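CheC, inhibitor of MCP methylation / FliN fusion protein (Thermotoga maritima, PDB 4HYN) belongs to the CheC phosphatase family as the flagellar rotor protein FliY and probably dephosphorylates the chemotaxis response regulator CheY through its CheC-like domain. Local coordinates at residues A[67-72]-A[192-197]; A[88-93]-A[106-111]; A[142-145]-A[150-153]. All coordinates share one frame; numbering follows the deposited sequence.

Contact 1: A[67-72]-A[192-197]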
# COMPACT_ATOMS: atom_id res chain seq x y z
N GLU A 67 -7.56 5.18 16.04
CA GLU A 67 -7.71 4.31 17.22
C GLU A 67 -7.05 2.94 17.09
O GLU A 67 -7.58 2.05 16.43
CB GLU A 67 -9.18 4.17 17.64
CG GLU A 67 -10.11 3.59 16.60
CD GLU A 67 -11.48 4.24 16.64
OE1 GLU A 67 -11.70 5.22 15.89
OE2 GLU A 67 -12.33 3.78 17.43
N GLY A 68 -5.93 2.77 17.76
CA GLY A 68 -5.20 1.51 17.67
C GLY A 68 -3.90 1.89 17.00
O GLY A 68 -2.82 1.62 17.52
N LEU A 69 -4.02 2.53 15.84
CA LEU A 69 -2.89 3.03 15.08
C LEU A 69 -3.27 4.42 14.59
O LEU A 69 -4.45 4.68 14.32
CB LEU A 69 -2.55 2.14 13.89
CG LEU A 69 -1.91 0.78 14.19
CD1 LEU A 69 -1.58 0.08 12.88
CD2 LEU A 69 -0.65 0.97 15.03
N GLU A 70 -2.30 5.32 14.53
CA GLU A 70 -2.53 6.68 14.06
C GLU A 70 -1.46 7.05 13.06
O GLU A 70 -0.27 7.00 13.37
CB GLU A 70 -2.53 7.67 15.22
CG GLU A 70 -3.76 7.58 16.12
CD GLU A 70 -3.65 8.43 17.38
OE1 GLU A 70 -2.73 9.27 17.46
OE2 GLU A 70 -4.50 8.24 18.29
N GLY A 71 -1.87 7.42 11.86
CA GLY A 71 -0.90 7.80 10.86
C GLY A 71 -1.42 7.64 9.45
O GLY A 71 -2.51 7.11 9.22
N LEU A 72 -0.60 8.12 8.52
CA LEU A 72 -0.93 8.07 7.11
C LEU A 72 -0.33 6.81 6.47
O LEU A 72 0.81 6.45 6.73
CB LEU A 72 -0.40 9.33 6.43
CG LEU A 72 -0.89 9.61 5.01
CD1 LEU A 72 -2.40 9.85 5.00
CD2 LEU A 72 -0.14 10.81 4.49
N TYR A 192 5.10 -2.87 16.11
CA TYR A 192 6.03 -3.82 16.70
C TYR A 192 5.73 -4.04 18.18
O TYR A 192 5.95 -5.14 18.69
CB TYR A 192 7.48 -3.37 16.51
CG TYR A 192 8.48 -4.47 16.76
CD1 TYR A 192 8.47 -5.63 15.98
CD2 TYR A 192 9.40 -4.38 17.80
CE1 TYR A 192 9.36 -6.68 16.24
CE2 TYR A 192 10.30 -5.42 18.07
CZ TYR A 192 10.26 -6.57 17.28
OH TYR A 192 11.11 -7.63 17.56
N GLU A 193 5.26 -3.01 18.88
CA GLU A 193 4.93 -3.15 20.30
C GLU A 193 3.76 -4.11 20.46
O GLU A 193 3.76 -4.94 21.36
CB GLU A 193 4.56 -1.80 20.91
CG GLU A 193 5.74 -0.86 21.12
CD GLU A 193 5.32 0.59 21.40
OE1 GLU A 193 4.25 0.81 22.01
OE2 GLU A 193 6.07 1.50 20.99
N TYR A 194 2.78 -4.01 19.57
CA TYR A 194 1.62 -4.90 19.60
C TYR A 194 2.02 -6.31 19.18
O TYR A 194 1.54 -7.30 19.72
CB TYR A 194 0.54 -4.40 18.64
CG TYR A 194 -0.28 -3.24 19.12
CD1 TYR A 194 -0.35 -2.06 18.39
CD2 TYR A 194 -1.03 -3.33 20.30
CE1 TYR A 194 -1.14 -0.99 18.80
CE2 TYR A 194 -1.82 -2.27 20.73
CZ TYR A 194 -1.87 -1.10 19.97
OH TYR A 194 -2.63 -0.04 20.38
N PHE A 195 2.89 -6.36 18.17
CA PHE A 195 3.38 -7.61 17.61
C PHE A 195 4.24 -8.43 18.56
O PHE A 195 4.05 -9.64 18.68
CB PHE A 195 4.17 -7.30 16.34
CG PHE A 195 4.55 -8.50 15.54
CD1 PHE A 195 3.63 -9.10 14.68
CD2 PHE A 195 5.85 -9.00 15.57
CE1 PHE A 195 3.99 -10.16 13.87
CE2 PHE A 195 6.23 -10.06 14.77
CZ PHE A 195 5.30 -10.65 13.91
N THR A 196 5.19 -7.79 19.24
CA THR A 196 6.05 -8.52 20.16
C THR A 196 5.35 -9.03 21.39
O THR A 196 5.70 -10.09 21.92
CB THR A 196 7.30 -7.73 20.54
OG1 THR A 196 6.94 -6.40 20.93
CG2 THR A 196 8.24 -7.67 19.37
N LYS A 197 4.33 -8.29 21.84
CA LYS A 197 3.57 -8.69 23.01
C LYS A 197 2.93 -10.07 22.81
O LYS A 197 2.92 -10.88 23.75
CB LYS A 197 2.48 -7.67 23.34
CG LYS A 197 1.63 -8.05 24.55
CD LYS A 197 0.45 -7.11 24.69
CE LYS A 197 -0.46 -7.53 25.83
NZ LYS A 197 -1.63 -6.60 25.96
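Tyr194 carries almost the whole of this contact, spanning the distance between helix 185-200 and the turn that leads into strand 71-78. The polar part is a single weak hydrogen bond: the phenol OH of Tyr194 donates to the carbonyl O of Gly68 at 3.3 Å. Ring atom CE1 of Tyr194 is almost as near to Gly68 O, at 3.4 Å; the oxygen lies at the ring edge, close to its plane, and not over a face. Length is what suits a tyrosine to this place, since even the nearest pair of CA atoms, those of Gly68 and Tyr194, stand 9.6 Å apart. The side chain leaves the helix with CG anti to the carbonyl carbon (chi1 -78°), and its CB already points toward the turn.

Residues 67-70 form the tight connection of a beta-hairpin, joining the antiparallel strands 57-66 and 71-78 of the central sheet. Gly68 has a positive phi of 115°, at which a side chain would be pressed against the carbonyl O of Glu67, and glycine avoids this.

The apolar part is thinner. Methyl CD2 of Leu69 approaches CE1 of Tyr194 at 4.3 Å, again at the ring edge. Leu69 is buried chiefly by other neighbours, with Leu124 of helix 103-128 and Ile132 against it, which accounts for an aliphatic residue in an otherwise polar turn. Tyr194 in turn touches Leu128 and Ile130, and Lys190, one turn earlier on its own helix, makes a cation-pi contact with its ring.

Contact 2: A[88-93]-A[106-111]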
# COMPACT_ATOMS: atom_id res chain seq x y z
N LEU A 88 -10.07 -4.19 -15.53
CA LEU A 88 -10.53 -5.42 -14.89
C LEU A 88 -11.85 -5.18 -14.14
O LEU A 88 -12.80 -5.94 -14.30
CB LEU A 88 -9.47 -5.94 -13.92
CG LEU A 88 -8.65 -7.19 -14.28
CD1 LEU A 88 -8.99 -7.67 -15.66
CD2 LEU A 88 -7.17 -6.90 -14.14
N MSE A 89 -11.90 -4.12 -13.34
CA MSE A 89 -13.10 -3.78 -12.58
C MSE A 89 -14.28 -3.49 -13.51
O MSE A 89 -15.43 -3.73 -13.15
CB MSE A 89 -12.85 -2.54 -11.70
CG MSE A 89 -11.96 -2.75 -10.47
SE MSE A 89 -12.70 -3.96 -9.10
CE MSE A 89 -11.26 -5.25 -9.06
N MSE A 90 -13.99 -2.95 -14.69
CA MSE A 90 -15.03 -2.62 -15.65
C MSE A 90 -15.48 -3.76 -16.55
O MSE A 90 -16.35 -3.58 -17.40
CB MSE A 90 -14.61 -1.40 -16.48
CG MSE A 90 -14.74 -0.10 -15.71
SE MSE A 90 -13.51 1.27 -16.28
CE MSE A 90 -14.40 1.82 -17.91
N GLY A 91 -14.91 -4.95 -16.34
CA GLY A 91 -15.29 -6.11 -17.12
C GLY A 91 -14.26 -6.67 -18.09
O GLY A 91 -14.36 -7.83 -18.49
N GLY A 92 -13.26 -5.86 -18.44
CA GLY A 92 -12.24 -6.29 -19.38
C GLY A 92 -11.30 -7.41 -18.97
O GLY A 92 -11.42 -8.00 -17.89
N SER A 93 -10.35 -7.71 -19.86
CA SER A 93 -9.36 -8.76 -19.64
C SER A 93 -8.14 -8.26 -18.87
O SER A 93 -7.34 -9.05 -18.36
CB SER A 93 -8.91 -9.33 -20.98
OG SER A 93 -8.36 -8.31 -21.79
N LEU A 106 -10.63 6.05 -12.55
CA LEU A 106 -10.18 6.38 -11.20
C LEU A 106 -11.25 6.01 -10.18
O LEU A 106 -10.94 5.70 -9.03
CB LEU A 106 -9.85 7.86 -11.11
CG LEU A 106 -8.37 8.25 -11.19
CD1 LEU A 106 -7.67 7.52 -12.31
CD2 LEU A 106 -8.27 9.76 -11.37
N SER A 107 -12.50 6.05 -10.62
CA SER A 107 -13.62 5.71 -9.75
C SER A 107 -13.65 4.19 -9.53
O SER A 107 -14.01 3.73 -8.44
CB SER A 107 -14.93 6.19 -10.37
OG SER A 107 -16.02 5.94 -9.49
N ALA A 108 -13.27 3.44 -10.55
CA ALA A 108 -13.26 1.98 -10.47
C ALA A 108 -12.08 1.46 -9.64
O ALA A 108 -12.19 0.43 -8.98
CB ALA A 108 -13.23 1.37 -11.86
N VAL A 109 -10.95 2.16 -9.70
CA VAL A 109 -9.79 1.74 -8.92
C VAL A 109 -10.01 2.12 -7.46
O VAL A 109 -9.55 1.43 -6.56
CB VAL A 109 -8.48 2.38 -9.45
CG1 VAL A 109 -7.29 1.96 -8.59
CG2 VAL A 109 -8.24 1.95 -10.87
N GLY A 110 -10.77 3.19 -7.24
CA GLY A 110 -11.07 3.63 -5.89
C GLY A 110 -11.94 2.62 -5.17
O GLY A 110 -11.83 2.45 -3.95
N GLU A 111 -12.82 1.95 -5.91
CA GLU A 111 -13.69 0.93 -5.33
C GLU A 111 -12.85 -0.29 -5.00
O GLU A 111 -13.00 -0.89 -3.95
CB GLU A 111 -14.82 0.56 -6.30
CG GLU A 111 -15.62 -0.71 -5.94
CD GLU A 111 -16.52 -0.57 -4.70
OE1 GLU A 111 -17.65 -1.11 -4.73
OE2 GLU A 111 -16.10 0.05 -3.69
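Ala108 packs directly against the last turn of helix 79-89, and the tight part of the contact is its meeting with selenomethionine Met89. Met89 CB lies 3.9 Å from Ala108 CB. CG of Met89 comes to 3.5 Å from the carbonyl O of Ala108. The small methyl of alanine suits this place because the backbones run close: the CA atoms of Met89 and Ala108 are separated by 6.1 Å. Beyond CG the chain of Met89 bends away at both chi2 (-65°) and chi3 (123°); the side chain also touches Leu27 and Ile30 of helix 6-30 and Leu31 just after it.

Residues 106-111, on helix 103-128, belong to a CheC-like sequence region, and the contact joins that helix to the end of helix 79-89. The latter finishes in a Schellman motif. Gly91, with a positive phi of 112°, is the first residue to leave the helical conformation, and its N bonds back to Leu88 O at 3.1 Å; a glycine takes this backbone shape without a side chain meeting the preceding carbonyl.

The other side is loose. Selenomethionine Met90 is exposed in the single chain, though a crystal neighbour touches it, and its CG reaches Ala108 CB at 4.4 Å, barely in contact.

Contact 3: A[142-145]-A[150-153]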
# COMPACT_ATOMS: atom_id res chain seq x y z
N LEU A 142 -0.44 12.17 -8.74
CA LEU A 142 0.68 13.03 -8.37
C LEU A 142 1.78 12.93 -9.42
O LEU A 142 2.20 11.83 -9.80
CB LEU A 142 1.18 12.61 -6.98
CG LEU A 142 2.23 13.42 -6.21
CD1 LEU A 142 1.79 14.87 -6.04
CD2 LEU A 142 2.45 12.79 -4.85
N ASN A 143 2.22 14.08 -9.94
CA ASN A 143 3.28 14.12 -10.94
C ASN A 143 4.64 14.25 -10.28
O ASN A 143 5.07 15.35 -9.93
CB ASN A 143 3.06 15.28 -11.91
CG ASN A 143 3.93 15.18 -13.17
OD1 ASN A 143 4.90 14.41 -13.22
ND2 ASN A 143 3.58 15.96 -14.19
N PHE A 144 5.32 13.11 -10.10
CA PHE A 144 6.64 13.08 -9.47
C PHE A 144 7.72 13.82 -10.26
O PHE A 144 8.79 14.12 -9.73
CB PHE A 144 7.07 11.64 -9.17
CG PHE A 144 6.28 11.01 -8.06
CD1 PHE A 144 5.07 10.36 -8.32
CD2 PHE A 144 6.70 11.12 -6.74
CE1 PHE A 144 4.30 9.85 -7.28
CE2 PHE A 144 5.94 10.60 -5.70
CZ PHE A 144 4.73 9.96 -5.97
N ASP A 145 7.44 14.10 -11.53
CA ASP A 145 8.39 14.84 -12.37
C ASP A 145 8.22 16.36 -12.24
O ASP A 145 9.00 17.13 -12.79
CB ASP A 145 8.30 14.38 -13.83
CG ASP A 145 8.93 13.01 -14.06
OD1 ASP A 145 9.67 12.53 -13.18
OD2 ASP A 145 8.68 12.41 -15.12
N GLN A 150 4.80 17.52 -3.68
CA GLN A 150 5.38 16.91 -2.49
C GLN A 150 4.69 15.59 -2.17
O GLN A 150 3.48 15.45 -2.34
CB GLN A 150 5.27 17.88 -1.30
CG GLN A 150 6.03 19.20 -1.51
CD GLN A 150 5.74 20.24 -0.43
OE1 GLN A 150 5.89 21.45 -0.66
NE2 GLN A 150 5.32 19.78 0.75
N PHE A 151 5.47 14.60 -1.75
CA PHE A 151 4.89 13.32 -1.38
C PHE A 151 4.02 13.56 -0.12
O PHE A 151 4.35 14.42 0.71
CB PHE A 151 6.02 12.32 -1.08
CG PHE A 151 5.58 10.89 -1.06
CD1 PHE A 151 5.14 10.30 0.12
CD2 PHE A 151 5.58 10.14 -2.23
CE1 PHE A 151 4.72 8.97 0.13
CE2 PHE A 151 5.16 8.82 -2.22
CZ PHE A 151 4.72 8.24 -1.04
N PRO A 152 2.87 12.86 -0.01
CA PRO A 152 1.99 13.03 1.16
C PRO A 152 2.80 12.96 2.47
O PRO A 152 3.74 12.17 2.59
CB PRO A 152 1.03 11.86 1.02
CG PRO A 152 0.85 11.78 -0.46
CD PRO A 152 2.28 11.90 -0.96
N PRO A 153 2.43 13.78 3.47
CA PRO A 153 3.14 13.80 4.76
C PRO A 153 3.01 12.56 5.67
O PRO A 153 2.37 12.60 6.73
CB PRO A 153 2.59 15.07 5.42
CG PRO A 153 1.13 15.06 4.96
CD PRO A 153 1.24 14.65 3.49
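Phe144 and Phe151 meet edge against edge, CE2 of Phe144 standing 3.5 Å from CD2 of Phe151. Each of these atoms lies near the plane of the other ring, so neither phenyl presents a face to its partner. The rings arrive by different routes: Phe144 holds CG beside its backbone N (chi1 -70°), whereas in Phe151 CG is anti to the N (chi1 -164°). Both are buried, which suits large apolar rings turned in toward the sheet, Phe144 against Val60 and Phe151 against Val74 and Val76.

Leu142 makes the second apolar meeting. Its CD2 methyl and CD of Pro152 approach tip to tip at 4.0 Å, and CD2 of Leu142 also rests 3.8 Å from the carbonyl O of Gln150. The fork of leucine suits the spot: CD2 meets the Pro152 ring and both methyls lie near Gln150 O. Gln150 contributes backbone here, its CB pointing away from the strand.

Within each segment neighbouring side chains brace these groups. CG of Leu142 lies over one face of the Phe144 ring, toward its rim, and Pro152 CD covers part of one face of Phe151. At the strand end, Asn143 OD1 accepts from Asp145 N at 3.1 Å, closing an Asx turn where the chain leaves the strand; the donor stands above the plane of the amide carbonyl. Asn143 O also accepts from Thr149 OG1, tying together the two ends of the intervening loop.

Leu142 and Phe144 bond through their backbones to Gln58 and Gly56, which sets this strand end at the border of the antiparallel sheet. Val60 of strand 57-66 also lies against Leu142, while Phe151 and Pro152 reach across to strand 71-78, so the loop folds over the sheet.

How the contacts relate
Contacts 1 and 3 are partly buried and reach the same antiparallel sheet, whereas contact 2 lies at the surface, joining two helices. Contacts 1 and 2 stand on opposite sides of the chain's centre, their own centres 32 Å apart. Contacts 1 and 3 touch: Leu72 CD2 packs on Pro152 CB at 3.8 Å. Contact 2 reaches neither of the others. Strand 71-78, at the edge of contact 1, runs straight on into helix 79-89 of contact 2, and helix 103-128 is followed by strand 133-143 of contact 3. The chemistry differs accordingly: a weak phenol-to-carbonyl bond in contact 1, close aliphatic packing in contact 2, and aromatic and proline packing in contact 3.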